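Local structure of aggregative adherence fimbrial subunit AggA (Escherichia coli O104:H4 str. C227-11, 4PH8) at residues Gln24-Gly27 and Val28-Thr32; Val40-Ser43 and Asp44-Lys48. The protein is the major subunit of aggregative adherence fimbriae type I, probably linked to its neighbours by donor-strand complementation, and probably binds fibronectin during attachment to host surfaces. One frame throughout, in Å; residues are numbered along the deposited sequence.

Contact 1. Residues Gln24-Gly27 and Val28-Thr32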
loop_
_atom_site.group_PDB
_atom_site.type_symbol
_atom_site.label_atom_id
_atom_site.label_comp_id
_atom_site.label_asym_id
_atom_site.label_seq_id
_atom_site.Cartn_x
_atom_site.Cartn_y
_atom_site.Cartn_z
ATOM N N GLN A 24 12.258 7.002 -7.148
ATOM C CA GLN A 24 12.186 8.136 -8.059
ATOM C C GLN A 24 13.047 9.288 -7.555
ATOM O O GLN A 24 13.278 9.422 -6.346
ATOM C CB GLN A 24 10.743 8.606 -8.212
ATOM C CG GLN A 24 9.879 7.643 -8.998
ATOM C CD GLN A 24 8.422 8.056 -8.999
ATOM O OE1 GLN A 24 7.926 8.612 -9.974
ATOM N NE2 GLN A 24 7.733 7.799 -7.889
ATOM N N THR A 25 13.516 10.095 -8.506
ATOM C CA THR A 25 14.292 11.309 -8.215
ATOM C C THR A 25 13.648 12.480 -8.935
ATOM O O THR A 25 13.269 12.362 -10.101
ATOM C CB THR A 25 15.751 11.192 -8.694
ATOM O OG1 THR A 25 15.777 10.681 -10.030
ATOM C CG2 THR A 25 16.550 10.269 -7.788
ATOM N N VAL A 26 13.524 13.610 -8.246
ATOM C CA VAL A 26 12.914 14.794 -8.847
ATOM C C VAL A 26 13.619 16.049 -8.343
ATOM O O VAL A 26 14.177 16.045 -7.243
ATOM C CB VAL A 26 11.404 14.846 -8.539
ATOM C CG1 VAL A 26 11.147 15.326 -7.119
ATOM C CG2 VAL A 26 10.678 15.710 -9.553
ATOM N N GLY A 27 13.596 17.104 -9.154
ATOM C CA GLY A 27 14.155 18.391 -8.762
ATOM C C GLY A 27 13.221 19.132 -7.822
ATOM O O GLY A 27 11.994 19.034 -7.944
ATOM N N VAL A 28 13.801 19.895 -6.898
ATOM C CA VAL A 28 13.030 20.656 -5.909
ATOM C C VAL A 28 12.014 21.615 -6.553
ATOM O O VAL A 28 10.971 21.907 -5.960
ATOM C CB VAL A 28 13.973 21.438 -4.957
ATOM C CG1 VAL A 28 14.580 22.655 -5.656
ATOM C CG2 VAL A 28 13.256 21.829 -3.676
ATOM N N SER A 29 12.310 22.081 -7.766
ATOM C CA SER A 29 11.462 23.066 -8.453
ATOM C C SER A 29 10.465 22.446 -9.436
ATOM O O SER A 29 9.730 23.167 -10.107
ATOM C CB SER A 29 12.336 24.072 -9.207
ATOM O OG SER A 29 12.839 23.504 -10.405
ATOM N N SER A 30 10.448 21.122 -9.544
ATOM C CA SER A 30 9.482 20.455 -10.414
ATOM C C SER A 30 8.062 20.688 -9.896
ATOM O O SER A 30 7.833 20.725 -8.686
ATOM C CB SER A 30 9.776 18.959 -10.494
ATOM O OG SER A 30 8.976 18.345 -11.486
ATOM N N THR A 31 7.120 20.873 -10.818
ATOM C CA THR A 31 5.708 21.080 -10.476
ATOM C C THR A 31 4.816 19.892 -10.882
ATOM O O THR A 31 3.605 19.903 -10.621
ATOM C CB THR A 31 5.154 22.344 -11.161
ATOM O OG1 THR A 31 5.227 22.187 -12.584
ATOM C CG2 THR A 31 5.949 23.570 -10.735
ATOM N N THR A 32 5.415 18.884 -11.521
ATOM C CA THR A 32 4.684 17.701 -11.975
ATOM C C THR A 32 4.246 16.878 -10.771
ATOM O O THR A 32 5.004 16.742 -9.818
ATOM C CB THR A 32 5.567 16.794 -12.858
ATOM O OG1 THR A 32 6.265 17.586 -13.821
ATOM C CG2 THR A 32 4.727 15.742 -13.589
#
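Gly27 and Ser30 are the two ends of a type I beta turn, with Val28 and Ser29 at its corners, and Ser30 N closes it by donating to Gly27 O over 3.1 Å. The turn follows edge strand 24-26 of the fimbrial beta sandwich and bends the chain toward strand 34-41. With an N-H...O angle of 163° the closing bond is fairly straight at the hydrogen.

Beside this bond the side chains of Val26 and Ser30 come together. The CG2 methyl of Val26 lies anti to its own backbone N and reaches forward to Ser30 CB at 3.5 Å. The serine methylene also rests close to the turn carbonyl, with Ser30 CB 3.4 Å from Gly27 O. Val28, at the first corner, points away from residues 24-27, and its side chain touches Pro123 in a separate loop.

The flanks are set by the strand alongside. Val26 shares backbone hydrogen bonds with Thr154 and Thr156, while Val28 N makes a weak bond to Thr156 OG1. Val26 also packs on Ile34 and Leu121. Even so, this is a surface contact: none of the touching residues is fully buried, and Val28 and Ser29 are exposed.

Chi1 of Ser30 is -171°, which turns the hydroxyl across the line to the valine, with Ser30 OG 3.7 Å from Val26 CG2.

Contact 2. Residues Val40-Ser43 and Asp44-Lys48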
loop_
_atom_site.group_PDB
_atom_site.type_symbol
_atom_site.label_atom_id
_atom_site.label_comp_id
_atom_site.label_asym_id
_atom_site.label_seq_id
_atom_site.Cartn_x
_atom_site.Cartn_y
_atom_site.Cartn_z
ATOM N N VAL A 40 -0.863 -5.598 -4.506
ATOM C CA VAL A 40 -0.797 -6.762 -3.621
ATOM C C VAL A 40 -1.569 -7.924 -4.247
ATOM O O VAL A 40 -2.656 -7.753 -4.790
ATOM C CB VAL A 40 -1.362 -6.458 -2.197
ATOM C CG1 VAL A 40 -1.081 -7.626 -1.268
ATOM C CG2 VAL A 40 -0.754 -5.183 -1.646
ATOM N N THR A 41 -0.995 -9.114 -4.170
ATOM C CA THR A 41 -1.677 -10.302 -4.653
ATOM C C THR A 41 -1.252 -11.470 -3.785
ATOM O O THR A 41 -0.495 -11.309 -2.816
ATOM C CB THR A 41 -1.395 -10.549 -6.158
ATOM O OG1 THR A 41 -2.306 -11.538 -6.683
ATOM C CG2 THR A 41 0.046 -10.957 -6.393
ATOM N N THR A 42 -1.771 -12.641 -4.116
ATOM C CA THR A 42 -1.363 -13.860 -3.456
ATOM C C THR A 42 -1.437 -14.998 -4.489
ATOM O O THR A 42 -1.669 -14.744 -5.670
ATOM C CB THR A 42 -2.234 -14.114 -2.195
ATOM O OG1 THR A 42 -1.764 -15.278 -1.512
ATOM C CG2 THR A 42 -3.687 -14.317 -2.587
ATOM N N SER A 43 -1.250 -16.243 -4.052
ATOM C CA SER A 43 -1.185 -17.383 -4.985
ATOM C C SER A 43 -2.549 -17.713 -5.608
ATOM O O SER A 43 -3.613 -17.386 -5.054
ATOM C CB SER A 43 -0.645 -18.617 -4.277
ATOM O OG SER A 43 -1.603 -19.055 -3.320
ATOM N N ASP A 44 -2.523 -18.389 -6.751
ATOM C CA ASP A 44 -3.772 -18.801 -7.399
ATOM C C ASP A 44 -4.610 -19.686 -6.470
ATOM O O ASP A 44 -5.812 -19.522 -6.395
ATOM C CB ASP A 44 -3.497 -19.539 -8.699
ATOM C CG ASP A 44 -3.034 -18.614 -9.817
ATOM O OD1 ASP A 44 -3.112 -17.367 -9.687
ATOM O OD2 ASP A 44 -2.592 -19.142 -10.850
ATOM N N GLN A 45 -3.972 -20.591 -5.740
ATOM C CA GLN A 45 -4.719 -21.439 -4.806
ATOM C C GLN A 45 -5.366 -20.631 -3.692
ATOM O O GLN A 45 -6.508 -20.883 -3.327
ATOM C CB GLN A 45 -3.846 -22.559 -4.245
ATOM C CG GLN A 45 -3.577 -23.669 -5.253
ATOM C CD GLN A 45 -4.843 -24.201 -5.914
ATOM O OE1 GLN A 45 -5.132 -23.879 -7.069
ATOM N NE2 GLN A 45 -5.607 -25.007 -5.184
ATOM N N CYS A 46 -4.672 -19.624 -3.185
ATOM C CA CYS A 46 -5.254 -18.774 -2.152
ATOM C C CYS A 46 -6.410 -17.915 -2.662
ATOM O O CYS A 46 -7.363 -17.654 -1.917
ATOM C CB CYS A 46 -4.188 -17.909 -1.502
ATOM S SG CYS A 46 -3.157 -18.911 -0.441
ATOM N N ILE A 47 -6.341 -17.514 -3.927
ATOM C CA ILE A 47 -7.442 -16.777 -4.540
ATOM C C ILE A 47 -8.665 -17.689 -4.674
ATOM O O ILE A 47 -9.786 -17.290 -4.375
ATOM C CB ILE A 47 -7.018 -16.148 -5.887
ATOM C CG1 ILE A 47 -5.989 -15.056 -5.604
ATOM C CG2 ILE A 47 -8.208 -15.543 -6.592
ATOM C CD1 ILE A 47 -5.286 -14.520 -6.822
ATOM N N LYS A 48 -8.438 -18.923 -5.082
ATOM C CA LYS A 48 -9.527 -19.880 -5.193
ATOM C C LYS A 48 -10.163 -20.129 -3.832
ATOM O O LYS A 48 -11.354 -20.376 -3.734
ATOM C CB LYS A 48 -9.025 -21.193 -5.763
ATOM C CG LYS A 48 -8.639 -21.134 -7.226
ATOM C CD LYS A 48 -8.504 -22.551 -7.737
ATOM C CE LYS A 48 -7.438 -22.714 -8.788
ATOM N NZ LYS A 48 -7.134 -24.167 -8.933
HETATM O O HOH W 1 -1.745 -15.517 -8.282
#
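One water donates to both Asp44 OD1 and Thr42 O, over 2.7 Å in each case, and so bridges the residues before and after Ser43, the N-cap where strand 34-41 gives way to helix 44-49. Asp44 OD1 has a second partner in Lys106 NZ, which pairs with it in a salt bridge.

The cap itself is made by Ser43. Its OG lies between the backbone N and the carbonyl carbon (chi1 68°), and there it accepts from Cys46 N at 3.1 Å with an N-H...O angle of 156°, satisfying an amide of the first helical turn. Ser43 O takes the next amide, Ile47 N, at 3.0 Å.

Cys46 packs its side chain against the hydroxyls of Ser43 and Thr42. Cys46 SG, held by the disulfide to Cys14, comes within 3.3 Å of Ser43 OG, while Cys46 CB is 3.6 Å from Thr42 OG1. That threonine hydroxyl is spoken for by Pro15 O, so both Thr42 and Cys46 fasten this corner to the segment just before strand 17-20.

Ile47 runs past Thr42 in the opposite direction, its CG1 3.9 Å from Thr42 CG2, and it ends with CD1 3.8 Å from Thr42 O.

In the fold
Contacts 1 and 2 follow one another along the chain and lie on opposite sides of its centre, their own centres about 37 Å apart. Strand 34-41 connects them: the 24-32 turn leads toward its start, and residues 40-48 leave its far end. Contact 1 is a surface feature, with one backbone bond between its segments and a small valine-serine touch beside strand 141-155, which is probably the complementing donor strand. Contact 2 is partly buried and chemically richer, with a side-chain cap and a bridging water, and ties outward to Lys106 and Cys14. The turn after strand 24-26 is closed by backbone alone, whereas the helix start after strand 34-41 adds side-chain bonds to its backbone one.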